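PDB 3LWJ: putative TetR-family transcriptional regulator from Syntrophomonas wolfei subsp. wolfei, which probably binds DNA as a TetR-family regulator of transcription, through a predicted helix-turn-helix motif next to a helical core that forms a dimer. Local coordinates for residues K16-S21 and I38-V44; L22-I26 and T105-I109; K28-N32 and S116-I120; F67-I72 and F127-L131; T96-F100 and E164-L168. One frame throughout, in Å; residues are numbered along the deposited sequence.

Interaction 1: residues K16-S21 and I38-V44; sequences KILTCS and IIALSEV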
# COMPACT_ATOMS: atom_id res chain seq x y z
N LYS A 16 21.87 0.54 20.51
CA LYS A 16 22.49 1.79 20.10
C LYS A 16 22.64 1.80 18.58
O LYS A 16 22.39 2.82 17.96
CB LYS A 16 23.86 2.01 20.76
CG LYS A 16 24.27 3.49 20.69
CD LYS A 16 25.70 3.74 21.12
CE LYS A 16 26.02 5.24 21.05
NZ LYS A 16 27.48 5.51 20.99
N ILE A 17 23.07 0.68 18.00
CA ILE A 17 23.32 0.63 16.54
C ILE A 17 22.00 0.84 15.77
O ILE A 17 21.96 1.58 14.79
CB ILE A 17 24.05 -0.68 16.09
CG1 ILE A 17 25.42 -0.83 16.77
CG2 ILE A 17 24.29 -0.68 14.59
CD1 ILE A 17 25.96 -2.28 16.75
N LEU A 18 20.92 0.21 16.25
CA LEU A 18 19.58 0.35 15.66
C LEU A 18 19.03 1.78 15.74
O LEU A 18 18.49 2.28 14.76
CB LEU A 18 18.60 -0.65 16.28
CG LEU A 18 18.94 -2.14 16.11
CD1 LEU A 18 17.93 -3.01 16.85
CD2 LEU A 18 19.05 -2.55 14.63
N THR A 19 19.17 2.45 16.89
CA THR A 19 18.65 3.83 17.02
C THR A 19 19.40 4.77 16.08
O THR A 19 18.77 5.54 15.32
CB THR A 19 18.75 4.38 18.47
OG1 THR A 19 18.37 3.35 19.39
CG2 THR A 19 17.81 5.58 18.65
N CYS A 20 20.74 4.68 16.10
CA CYS A 20 21.59 5.49 15.20
C CYS A 20 21.30 5.25 13.71
O CYS A 20 21.33 6.19 12.91
CB CYS A 20 23.08 5.22 15.46
SG CYS A 20 23.68 5.72 17.09
N SER A 21 21.06 3.99 13.36
CA SER A 21 20.76 3.61 11.98
C SER A 21 19.44 4.24 11.54
O SER A 21 19.33 4.82 10.46
CB SER A 21 20.69 2.07 11.85
OG SER A 21 21.94 1.46 12.08
N ILE A 38 27.01 4.68 9.96
CA ILE A 38 26.40 4.06 11.13
C ILE A 38 27.44 3.65 12.16
O ILE A 38 27.27 3.97 13.34
CB ILE A 38 25.59 2.81 10.74
CG1 ILE A 38 24.44 3.20 9.80
CG2 ILE A 38 25.10 2.12 12.03
CD1 ILE A 38 23.70 1.99 9.15
N ILE A 39 28.51 2.97 11.73
CA ILE A 39 29.59 2.57 12.66
C ILE A 39 30.19 3.83 13.32
O ILE A 39 30.29 3.88 14.54
CB ILE A 39 30.70 1.62 12.04
CG1 ILE A 39 31.52 2.30 10.94
CG2 ILE A 39 30.11 0.31 11.51
CD1 ILE A 39 32.77 1.53 10.53
N ALA A 40 30.49 4.87 12.53
CA ALA A 40 31.01 6.15 13.06
C ALA A 40 30.07 6.81 14.07
O ALA A 40 30.49 7.22 15.14
CB ALA A 40 31.35 7.12 11.93
N LEU A 41 28.78 6.92 13.76
CA LEU A 41 27.82 7.54 14.68
C LEU A 41 27.48 6.64 15.90
O LEU A 41 27.14 7.14 16.97
CB LEU A 41 26.53 7.89 13.93
CG LEU A 41 25.54 8.84 14.62
CD1 LEU A 41 26.08 10.28 14.62
CD2 LEU A 41 24.18 8.73 13.92
N SER A 42 27.56 5.32 15.71
CA SER A 42 27.32 4.37 16.80
C SER A 42 28.51 4.28 17.77
O SER A 42 28.32 4.05 18.97
CB SER A 42 27.03 2.99 16.22
OG SER A 42 26.19 2.25 17.09
N GLU A 43 29.73 4.45 17.24
CA GLU A 43 31.00 4.36 17.99
C GLU A 43 31.33 3.00 18.61
O GLU A 43 32.22 2.92 19.44
CB GLU A 43 31.07 5.42 19.10
CG GLU A 43 31.35 6.83 18.61
CD GLU A 43 30.83 7.88 19.58
OE1 GLU A 43 29.66 7.75 20.00
OE2 GLU A 43 31.57 8.82 19.92
N VAL A 44 30.63 1.94 18.21
CA VAL A 44 30.91 0.60 18.77
C VAL A 44 32.18 -0.07 18.21
O VAL A 44 32.63 -1.09 18.75
CB VAL A 44 29.69 -0.36 18.63
CG1 VAL A 44 28.47 0.20 19.38
CG2 VAL A 44 29.38 -0.63 17.15

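Interaction 2: residues L22-I26 and T105-I109; sequences LDLFI and TLSEI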
# COMPACT_ATOMS: atom_id res chain seq x y z
N LEU A 22 18.44 4.12 12.41
CA LEU A 22 17.14 4.74 12.17
C LEU A 22 17.35 6.24 11.95
O LEU A 22 16.89 6.79 10.94
CB LEU A 22 16.20 4.46 13.36
CG LEU A 22 14.71 4.26 13.18
CD1 LEU A 22 14.34 3.59 11.86
CD2 LEU A 22 14.18 3.45 14.40
N ASP A 23 18.07 6.91 12.85
CA ASP A 23 18.26 8.37 12.72
C ASP A 23 18.91 8.77 11.40
O ASP A 23 18.50 9.74 10.77
CB ASP A 23 19.10 8.96 13.88
CG ASP A 23 18.41 8.81 15.26
OD1 ASP A 23 17.22 8.47 15.32
OD2 ASP A 23 19.09 9.00 16.28
N LEU A 24 19.96 8.03 11.01
CA LEU A 24 20.67 8.30 9.75
C LEU A 24 19.78 8.01 8.51
O LEU A 24 19.84 8.74 7.49
CB LEU A 24 21.98 7.48 9.68
CG LEU A 24 23.22 7.97 10.44
CD1 LEU A 24 24.25 6.85 10.50
CD2 LEU A 24 23.84 9.21 9.79
N PHE A 25 18.96 6.97 8.59
CA PHE A 25 18.04 6.64 7.51
C PHE A 25 17.06 7.82 7.28
O PHE A 25 16.88 8.27 6.15
CB PHE A 25 17.24 5.34 7.80
CG PHE A 25 18.06 4.07 7.82
CD1 PHE A 25 19.33 4.00 7.28
CD2 PHE A 25 17.50 2.90 8.32
CE1 PHE A 25 20.03 2.84 7.30
CE2 PHE A 25 18.21 1.73 8.34
CZ PHE A 25 19.47 1.69 7.85
N ILE A 26 16.48 8.32 8.37
CA ILE A 26 15.60 9.51 8.34
C ILE A 26 16.32 10.76 7.82
O ILE A 26 15.77 11.49 7.01
CB ILE A 26 15.07 9.84 9.76
CG1 ILE A 26 14.08 8.77 10.22
CG2 ILE A 26 14.42 11.24 9.78
CD1 ILE A 26 12.84 8.69 9.38
N THR A 105 9.41 7.09 13.37
CA THR A 105 10.48 7.23 12.41
C THR A 105 10.63 5.91 11.58
O THR A 105 10.81 5.94 10.36
CB THR A 105 11.75 7.69 13.12
OG1 THR A 105 12.08 6.73 14.11
CG2 THR A 105 11.52 9.11 13.82
N LEU A 106 10.47 4.76 12.24
CA LEU A 106 10.49 3.46 11.56
C LEU A 106 9.28 3.28 10.63
O LEU A 106 9.43 2.75 9.52
CB LEU A 106 10.57 2.31 12.59
CG LEU A 106 10.59 0.88 12.03
CD1 LEU A 106 11.66 0.71 10.93
CD2 LEU A 106 10.78 -0.13 13.14
N SER A 107 8.10 3.71 11.10
CA SER A 107 6.89 3.72 10.27
C SER A 107 7.14 4.55 9.02
O SER A 107 6.75 4.18 7.92
CB SER A 107 5.69 4.28 11.05
OG SER A 107 5.21 3.38 12.08
N GLU A 108 7.82 5.67 9.17
CA GLU A 108 8.18 6.46 7.99
C GLU A 108 9.09 5.68 7.02
O GLU A 108 8.78 5.61 5.83
CB GLU A 108 8.84 7.77 8.39
CG GLU A 108 8.62 8.85 7.35
CD GLU A 108 9.35 10.15 7.66
OE1 GLU A 108 9.31 10.62 8.82
OE2 GLU A 108 9.99 10.68 6.72
N ILE A 109 10.19 5.11 7.52
CA ILE A 109 11.09 4.34 6.66
C ILE A 109 10.32 3.20 5.98
O ILE A 109 10.40 3.07 4.78
CB ILE A 109 12.29 3.75 7.42
CG1 ILE A 109 13.22 4.84 7.96
CG2 ILE A 109 13.09 2.75 6.53
CD1 ILE A 109 13.78 5.76 6.91

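Interaction 3: residues K28-N32 and S116-I120; sequences KGYYN and SSAPI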
# COMPACT_ATOMS: atom_id res chain seq x y z
N LYS A 28 19.50 11.17 6.10
CA LYS A 28 20.22 11.12 4.81
C LYS A 28 19.49 10.32 3.73
O LYS A 28 19.85 10.42 2.54
CB LYS A 28 21.61 10.48 4.99
CG LYS A 28 22.51 11.11 6.06
CD LYS A 28 23.88 10.41 6.12
CE LYS A 28 24.54 10.30 4.73
NZ LYS A 28 26.01 10.00 4.78
N GLY A 29 18.50 9.51 4.14
CA GLY A 29 17.87 8.52 3.25
C GLY A 29 18.55 7.14 3.33
O GLY A 29 19.78 7.05 3.36
N TYR A 30 17.74 6.08 3.36
CA TYR A 30 18.21 4.70 3.53
C TYR A 30 19.36 4.30 2.59
O TYR A 30 20.34 3.70 3.02
CB TYR A 30 17.02 3.71 3.38
CG TYR A 30 17.45 2.27 3.53
CD1 TYR A 30 17.43 1.65 4.77
CD2 TYR A 30 17.95 1.55 2.44
CE1 TYR A 30 17.87 0.34 4.93
CE2 TYR A 30 18.39 0.23 2.59
CZ TYR A 30 18.36 -0.35 3.85
OH TYR A 30 18.77 -1.67 4.04
N TYR A 31 19.24 4.65 1.31
CA TYR A 31 20.25 4.27 0.31
C TYR A 31 21.52 5.10 0.38
O TYR A 31 22.64 4.55 0.16
CB TYR A 31 19.64 4.32 -1.08
CG TYR A 31 18.67 3.18 -1.25
CD1 TYR A 31 19.13 1.86 -1.33
CD2 TYR A 31 17.31 3.40 -1.26
CE1 TYR A 31 18.27 0.81 -1.47
CE2 TYR A 31 16.41 2.35 -1.37
CZ TYR A 31 16.90 1.05 -1.48
OH TYR A 31 16.03 -0.01 -1.61
N ASN A 32 21.37 6.38 0.72
CA ASN A 32 22.51 7.28 0.95
C ASN A 32 23.27 7.02 2.25
O ASN A 32 24.36 7.53 2.40
CB ASN A 32 22.05 8.75 1.00
CG ASN A 32 21.38 9.22 -0.30
OD1 ASN A 32 21.86 8.95 -1.39
ND2 ASN A 32 20.28 9.96 -0.18
N SER A 116 11.41 -0.30 -3.53
CA SER A 116 12.63 0.43 -3.91
C SER A 116 13.69 -0.48 -4.55
O SER A 116 14.36 -0.08 -5.50
CB SER A 116 13.21 1.17 -2.69
OG SER A 116 13.63 0.29 -1.64
N SER A 117 13.89 -1.69 -4.02
CA SER A 117 14.83 -2.66 -4.62
C SER A 117 14.51 -4.02 -4.09
O SER A 117 13.86 -4.12 -3.06
CB SER A 117 16.28 -2.31 -4.27
OG SER A 117 16.59 -2.61 -2.92
N ALA A 118 14.98 -5.08 -4.76
CA ALA A 118 14.61 -6.44 -4.35
C ALA A 118 15.15 -6.82 -2.97
O ALA A 118 14.45 -7.47 -2.20
CB ALA A 118 15.00 -7.48 -5.39
N PRO A 119 16.39 -6.41 -2.63
CA PRO A 119 16.81 -6.80 -1.27
C PRO A 119 15.98 -6.17 -0.15
O PRO A 119 15.74 -6.80 0.87
CB PRO A 119 18.27 -6.33 -1.20
CG PRO A 119 18.74 -6.43 -2.58
CD PRO A 119 17.54 -5.96 -3.43
N ILE A 120 15.57 -4.92 -0.35
CA ILE A 120 14.79 -4.20 0.69
C ILE A 120 13.36 -4.73 0.68
O ILE A 120 12.79 -5.01 1.75
CB ILE A 120 14.89 -2.69 0.50
CG1 ILE A 120 16.24 -2.21 1.06
CG2 ILE A 120 13.75 -1.96 1.21
CD1 ILE A 120 17.49 -2.74 0.35

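Interaction 4: residues F67-I72 and F127-L131; sequences FAKQII and FEDRL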
# COMPACT_ATOMS: atom_id res chain seq x y z
N PHE A 67 9.81 -4.76 15.52
CA PHE A 67 8.54 -4.08 15.26
C PHE A 67 7.39 -5.09 15.21
O PHE A 67 6.38 -4.92 15.89
CB PHE A 67 8.69 -3.34 13.93
CG PHE A 67 7.72 -2.19 13.68
CD1 PHE A 67 7.02 -1.54 14.70
CD2 PHE A 67 7.59 -1.72 12.37
CE1 PHE A 67 6.19 -0.46 14.40
CE2 PHE A 67 6.77 -0.64 12.07
CZ PHE A 67 6.07 -0.00 13.10
N ALA A 68 7.55 -6.14 14.41
CA ALA A 68 6.55 -7.23 14.32
C ALA A 68 6.31 -7.82 15.70
O ALA A 68 5.19 -8.11 16.08
CB ALA A 68 7.02 -8.35 13.34
N LYS A 69 7.39 -8.01 16.44
CA LYS A 69 7.33 -8.61 17.73
C LYS A 69 6.50 -7.76 18.70
O LYS A 69 5.73 -8.29 19.50
CB LYS A 69 8.74 -8.83 18.27
CG LYS A 69 8.75 -9.63 19.55
CD LYS A 69 10.13 -9.83 20.13
CE LYS A 69 10.00 -10.69 21.38
NZ LYS A 69 11.26 -10.73 22.13
N GLN A 70 6.69 -6.45 18.65
CA GLN A 70 5.94 -5.53 19.51
C GLN A 70 4.42 -5.47 19.15
O GLN A 70 3.56 -5.47 20.04
CB GLN A 70 6.58 -4.15 19.45
CG GLN A 70 6.03 -3.10 20.42
CD GLN A 70 6.58 -1.71 20.11
OE1 GLN A 70 7.55 -1.57 19.34
NE2 GLN A 70 5.95 -0.67 20.67
N ILE A 71 4.12 -5.46 17.85
CA ILE A 71 2.73 -5.54 17.35
C ILE A 71 2.06 -6.85 17.83
O ILE A 71 0.98 -6.83 18.44
CB ILE A 71 2.69 -5.46 15.77
CG1 ILE A 71 3.20 -4.08 15.27
CG2 ILE A 71 1.28 -5.73 15.23
CD1 ILE A 71 3.38 -4.00 13.75
N ILE A 72 2.72 -7.98 17.59
CA ILE A 72 2.14 -9.30 17.89
C ILE A 72 1.96 -9.53 19.39
O ILE A 72 0.97 -10.11 19.79
CB ILE A 72 2.96 -10.45 17.24
CG1 ILE A 72 2.88 -10.35 15.71
CG2 ILE A 72 2.50 -11.88 17.76
CD1 ILE A 72 3.76 -11.37 15.04
N PHE A 127 8.80 -9.21 7.18
CA PHE A 127 8.00 -8.47 8.14
C PHE A 127 6.48 -8.63 7.84
O PHE A 127 5.71 -9.12 8.67
CB PHE A 127 8.46 -7.01 8.10
CG PHE A 127 7.58 -6.07 8.85
CD1 PHE A 127 7.57 -6.10 10.23
CD2 PHE A 127 6.78 -5.17 8.19
CE1 PHE A 127 6.76 -5.26 10.95
CE2 PHE A 127 5.95 -4.31 8.91
CZ PHE A 127 5.95 -4.35 10.29
N GLU A 128 6.09 -8.30 6.63
CA GLU A 128 4.68 -8.41 6.21
C GLU A 128 4.12 -9.84 6.26
O GLU A 128 3.00 -10.03 6.73
CB GLU A 128 4.50 -7.74 4.84
CG GLU A 128 4.61 -6.20 5.04
CD GLU A 128 4.43 -5.35 3.81
OE1 GLU A 128 4.64 -5.83 2.69
OE2 GLU A 128 4.10 -4.16 3.98
N ASP A 129 4.89 -10.84 5.82
CA ASP A 129 4.46 -12.26 5.86
C ASP A 129 4.20 -12.69 7.30
O ASP A 129 3.25 -13.46 7.58
CB ASP A 129 5.53 -13.21 5.24
CG ASP A 129 5.50 -13.22 3.71
OD1 ASP A 129 4.61 -12.58 3.07
OD2 ASP A 129 6.40 -13.88 3.13
N ARG A 130 5.02 -12.18 8.21
CA ARG A 130 4.86 -12.52 9.63
C ARG A 130 3.56 -11.97 10.20
O ARG A 130 2.82 -12.69 10.89
CB ARG A 130 6.03 -11.95 10.44
CG ARG A 130 6.01 -12.33 11.92
CD ARG A 130 7.34 -12.05 12.55
NE ARG A 130 7.33 -12.19 14.00
CZ ARG A 130 8.30 -11.74 14.79
NH1 ARG A 130 9.36 -11.10 14.27
NH2 ARG A 130 8.21 -11.90 16.10
N LEU A 131 3.29 -10.70 9.92
CA LEU A 131 2.02 -10.08 10.29
C LEU A 131 0.84 -10.79 9.60
O LEU A 131 -0.15 -11.12 10.25
CB LEU A 131 2.04 -8.59 9.94
CG LEU A 131 2.98 -7.69 10.72
CD1 LEU A 131 2.77 -6.30 10.22
CD2 LEU A 131 2.83 -7.79 12.29

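Interaction 5: residues T96-F100 and E164-L168; sequences TMEVF and EKFSL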
# COMPACT_ATOMS: atom_id res chain seq x y z
N THR A 96 -2.69 -1.78 16.93
CA THR A 96 -1.64 -1.86 15.93
C THR A 96 -1.28 -0.45 15.49
O THR A 96 -0.10 -0.12 15.38
CB THR A 96 -2.05 -2.67 14.68
OG1 THR A 96 -2.39 -4.00 15.07
CG2 THR A 96 -0.93 -2.68 13.67
N MSE A 97 -2.30 0.36 15.24
CA MSE A 97 -2.07 1.73 14.73
C MSE A 97 -1.27 2.52 15.81
O MSE A 97 -0.40 3.35 15.48
CB MSE A 97 -3.39 2.47 14.36
CG MSE A 97 -4.14 2.15 12.93
SE MSE A 97 -2.97 1.20 11.69
CE MSE A 97 -2.38 2.69 10.58
N GLU A 98 -1.52 2.25 17.09
CA GLU A 98 -0.75 2.92 18.16
C GLU A 98 0.72 2.45 18.20
O GLU A 98 1.61 3.24 18.50
CB GLU A 98 -1.37 2.75 19.55
CG GLU A 98 -2.81 3.31 19.75
CD GLU A 98 -2.92 4.84 19.91
OE1 GLU A 98 -1.87 5.55 19.89
OE2 GLU A 98 -4.08 5.32 20.06
N VAL A 99 1.00 1.18 17.91
CA VAL A 99 2.39 0.72 17.85
C VAL A 99 3.10 1.48 16.71
O VAL A 99 4.21 1.97 16.88
CB VAL A 99 2.51 -0.82 17.69
CG1 VAL A 99 3.94 -1.24 17.53
CG2 VAL A 99 1.89 -1.55 18.87
N PHE A 100 2.43 1.59 15.56
CA PHE A 100 2.99 2.37 14.46
C PHE A 100 3.39 3.77 14.96
O PHE A 100 4.52 4.19 14.74
CB PHE A 100 2.01 2.52 13.28
CG PHE A 100 1.74 1.26 12.50
CD1 PHE A 100 2.63 0.24 12.45
CD2 PHE A 100 0.60 1.16 11.75
CE1 PHE A 100 2.38 -0.90 11.69
CE2 PHE A 100 0.34 0.04 11.00
CZ PHE A 100 1.25 -1.00 10.98
N GLU A 164 -3.92 -0.71 6.62
CA GLU A 164 -3.01 -0.22 7.66
C GLU A 164 -1.79 0.43 6.99
O GLU A 164 -1.39 1.51 7.35
CB GLU A 164 -2.59 -1.35 8.59
CG GLU A 164 -3.71 -1.79 9.52
CD GLU A 164 -3.33 -2.93 10.43
OE1 GLU A 164 -2.36 -3.64 10.12
OE2 GLU A 164 -4.03 -3.12 11.44
N LYS A 165 -1.22 -0.22 5.98
CA LYS A 165 -0.06 0.33 5.30
C LYS A 165 -0.42 1.66 4.62
O LYS A 165 0.34 2.63 4.63
CB LYS A 165 0.38 -0.58 4.15
CG LYS A 165 1.41 -1.60 4.33
CD LYS A 165 1.55 -2.41 2.99
CE LYS A 165 2.57 -1.79 2.03
NZ LYS A 165 4.02 -2.06 2.44
N PHE A 166 -1.51 1.65 3.90
CA PHE A 166 -1.92 2.82 3.10
C PHE A 166 -2.29 4.03 3.98
O PHE A 166 -1.89 5.13 3.69
CB PHE A 166 -3.11 2.52 2.21
CG PHE A 166 -3.43 3.63 1.21
CD1 PHE A 166 -2.43 4.26 0.51
CD2 PHE A 166 -4.74 3.99 0.95
CE1 PHE A 166 -2.70 5.25 -0.43
CE2 PHE A 166 -5.03 4.98 0.02
CZ PHE A 166 -3.99 5.61 -0.68
N SER A 167 -3.03 3.79 5.05
CA SER A 167 -3.40 4.90 5.95
C SER A 167 -2.16 5.40 6.74
O SER A 167 -2.05 6.60 7.02
CB SER A 167 -4.53 4.43 6.87
OG SER A 167 -3.98 3.59 7.87
N LEU A 168 -1.23 4.51 7.13
CA LEU A 168 0.04 4.93 7.75
C LEU A 168 0.80 5.87 6.80
O LEU A 168 1.27 6.93 7.17
CB LEU A 168 0.94 3.71 8.05
CG LEU A 168 2.27 3.94 8.78
CD1 LEU A 168 2.06 4.78 10.09
CD2 LEU A 168 2.99 2.55 9.04
O HOH W 1 -3.41 -5.21 12.85

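Interaction 1: residues K16-S21 and I38-V44
Ile17 and Ser42 bring their CA atoms to 5.5 Å where helix 10-28 crosses helix 35-42, the short axes running 9.1 Å apart at 116°. Lys16 reaches across with its chain fully extended, CG anti to the backbone N (chi1 -162°), which carries the ammonium group to the end of the other helix. There NZ donates to Ser42 O at 2.6 Å, coming from above the carbonyl plane, and forms a salt bridge, with only a weak hydrogen bond, to OE1 of Glu43. Ser42 is the last residue of the helix, and the ammonium group probably offsets the partial negative charge of this C-terminal end. Next to it Ile17 carries most of the apolar contact: its CG2 meets CG2 of Ile38, its CD1 rests on CG2 of Val44 at 3.8 Å, and its CG1 presses against the buried OG of Ser42 at 3.2 Å, a hydroxyl with no partner in the model. Cys20 CB touches Leu41 CD2 at 4.0 Å. Ser21 OG donates a hydrogen bond to Ile17 O at 2.7 Å, on the opposite face of that carbonyl from Ser21 N, and Ser21 OG also lies 3.2 Å from Ile38 CG2. With an alanine here, Ile17 O would probably lose its second donor and a small gap would be likely to open beside the Ile38 methyl. Helix 35-42 opens the predicted helix-turn-helix; helix 46-52 adds Phe49 and Tyr52 to Ile17, while helix 56-79 closes over Leu18 and Ser21 with Ile59.

Interaction 2: residues L22-I26 and T105-I109
Leu22, Phe25 and Ile26 face Leu106 and Ile109 in contacts that are chiefly apolar, between helices 10-28 and 104-113, whose short axes pass 9.9 Å apart at 52°. Ile109 fills the middle: its CD1 methyl lies against CB of Phe25 at 3.6 Å and against CD1 of Ile26 at 3.9 Å, so it is the base of the phenylalanine side chain, not its ring, that does the touching. At one end Leu22 reaches across at about a right angle to Leu106, CD1 to CD1 at 4.0 Å. Both of its torsions lie away from staggered values (chi1 -146°, chi2 34°), and with them CD1 and CD2 come up to helix 104-113. Thr105 CB meets CG1 of Ile26.

A second group sets aliphatic carbons against polar atoms without any bond between them. Thr105 turns OG1 to CG of Leu22 at 3.7 Å. The tip of Ile26, CD1, sits against the backbone of the other helix, 3.6 Å from Thr105 O, and also brushes the carboxylate of Glu108.

The contact joins the first helix of the DNA-binding region to the core, and Leu63 and Phe67 of helix 56-79 pack beside it on Leu22 and Leu106. It relies on the close fit of aliphatic side chains, with no directional bond between the two segments; the charged end of Glu108 finds its partner within its own helix, where OE2 forms a salt bridge with Arg112.

Interaction 3: residues K28-N32 and S116-I120
The phenol oxygen of Tyr31 sits between two serine hydroxyls. Its OH is hydrogen-bonded to Ser117 OG at 3.0 Å, in which either partner may donate, and lies so close to Ser116 OG, 2.4 Å away, that the details of this second bond are doubtful. Both hydroxyls come to the edge of the ring, near its plane. Each serine holds OG between its backbone N and carbonyl carbon (chi1 63° for Ser116), which turns both toward the tyrosine; Ser116 OG is further tied to Val113 O. Ser117 stands at the N-cap position of helix 118-144.

Ile120 comes toward the two tyrosines from the opposite direction and meets their outer ends. Its CG1 lies 3.6 Å from CE2 of Tyr30 and 3.5 Å from OH of Tyr31. Tyr30 also packs CD2 over the centre of the Tyr31 ring face, and its own hydroxyl goes to Glu57 of helix 56-79. Within the loop, Asn32 ND2 donates almost straight to Lys28 O at 2.8 Å. The two serines give the phenol oxygen polar company beside the apolar Ile120, which probably helps fix the direction of the Tyr31 ring and joins the loop before helix 35-42 to the start of helix 118-144.

Interaction 4: residues F67-I72 and F127-L131
Ala68 and Phe127 bring their CA atoms to 6.5 Å where helices 56-79 and 118-144 run nearly parallel, their short axes 10.2 Å apart and 17° from alignment. Ala68 CB meets CD1 of Phe127, and the backbone N of Ala68 lies at the edge of that ring, in plane, 3.7 Å from CE1 of Phe127. Phe67 and Phe127 keep their planes within 8° of each other but slid apart, centroids 5.6 Å distant, so overlap is slight and CD2 of Phe67 touches CZ of Phe127. Leu131 CD2 rests on CG2 of Ile71 at 3.9 Å.

Arg130 lies over Ala68. Extended from CG to NE, with CG anti to the backbone N (chi1 -176°), it lays one guanidinium face over Ala68 CB and Lys69 N, while NE meets CD1 of Ile72 at 3.8 Å. Its NH1 makes a weak hydrogen bond to Glu65 O. With an alanine in place of Arg130, Ala68 CB and Ile72 CD1 would probably lose their cover and Glu65 O a weak donor. Apolar packing thus does most of the work, and the arginine contributes mainly the flat surface and methylenes of a charged group.

Interaction 5: residues T96-F100 and E164-L168
The ring of Phe100 meets helix 153-173 at one face and at its edge. Leu168 sets CD2 over the centre of that face, 3.9 Å from the ring centroid and 13° off the normal, in a CH-pi contact, and its other methyl, CD1, reaches CB of the same phenylalanine. At the ring edge stands CB of Glu164, 4.0 Å from CE2 of Phe100, with the carboxylate plane turned nearly perpendicular to the ring. Leu168 can cover the face because its CG is anti to the backbone N (chi1 -176°), which swings the branch across to helix 85-102. Both helices belong to the core of the TetR fold, with short axes crossing at -43°; in this family the core commonly supplies ligand pocket and dimer interface, and here Phe166 of helix 153-173 packs on Glu128 of the second subunit. Met97, a selenomethionine, bends so that its chain lies across Glu164: SE of Met97 is 3.8 Å from CG of Glu164, and CE of Met97 ends 3.3 Å from Ser167 OG, whose hydrogen bond goes back to Ile163 O. Met182 of helix 179-195 touches both Met97 and Ser167. Thr96 crosses the glutamate at about a right angle, CB against OE2. One water links the two polar ends, donating to Thr96 OG1 at 2.7 Å and to Glu164 OE2 at 2.6 Å; Thr96 OG1 also hydrogen-bonds to Thr92 O.

How the interactions relate
Interactions 1 and 2 share helix 10-28, their centres 13 Å apart, and Leu24 and Phe25 of the second touch Ile38 or Leu41 of the first. Interaction 3 lies 12 Å from interaction 2, with Phe25 packed on Tyr30. Interactions 4 and 5, also 12 Å apart, belong to the core, joined by the Glu128-Lys165 salt bridge and by Phe67 against Phe100; both touch the second subunit. Interaction 2 touches all four others; its Ser107 packs on Phe67 and Leu168 and probably hydrogen-bonds to Phe100 O. Along the chain interaction 1 closes before 4 and 5 open, while the other pairs alternate. Packing thus runs from the predicted helix-turn-helix through helices 10-28 and 104-113 to the core helices that meet the second subunit.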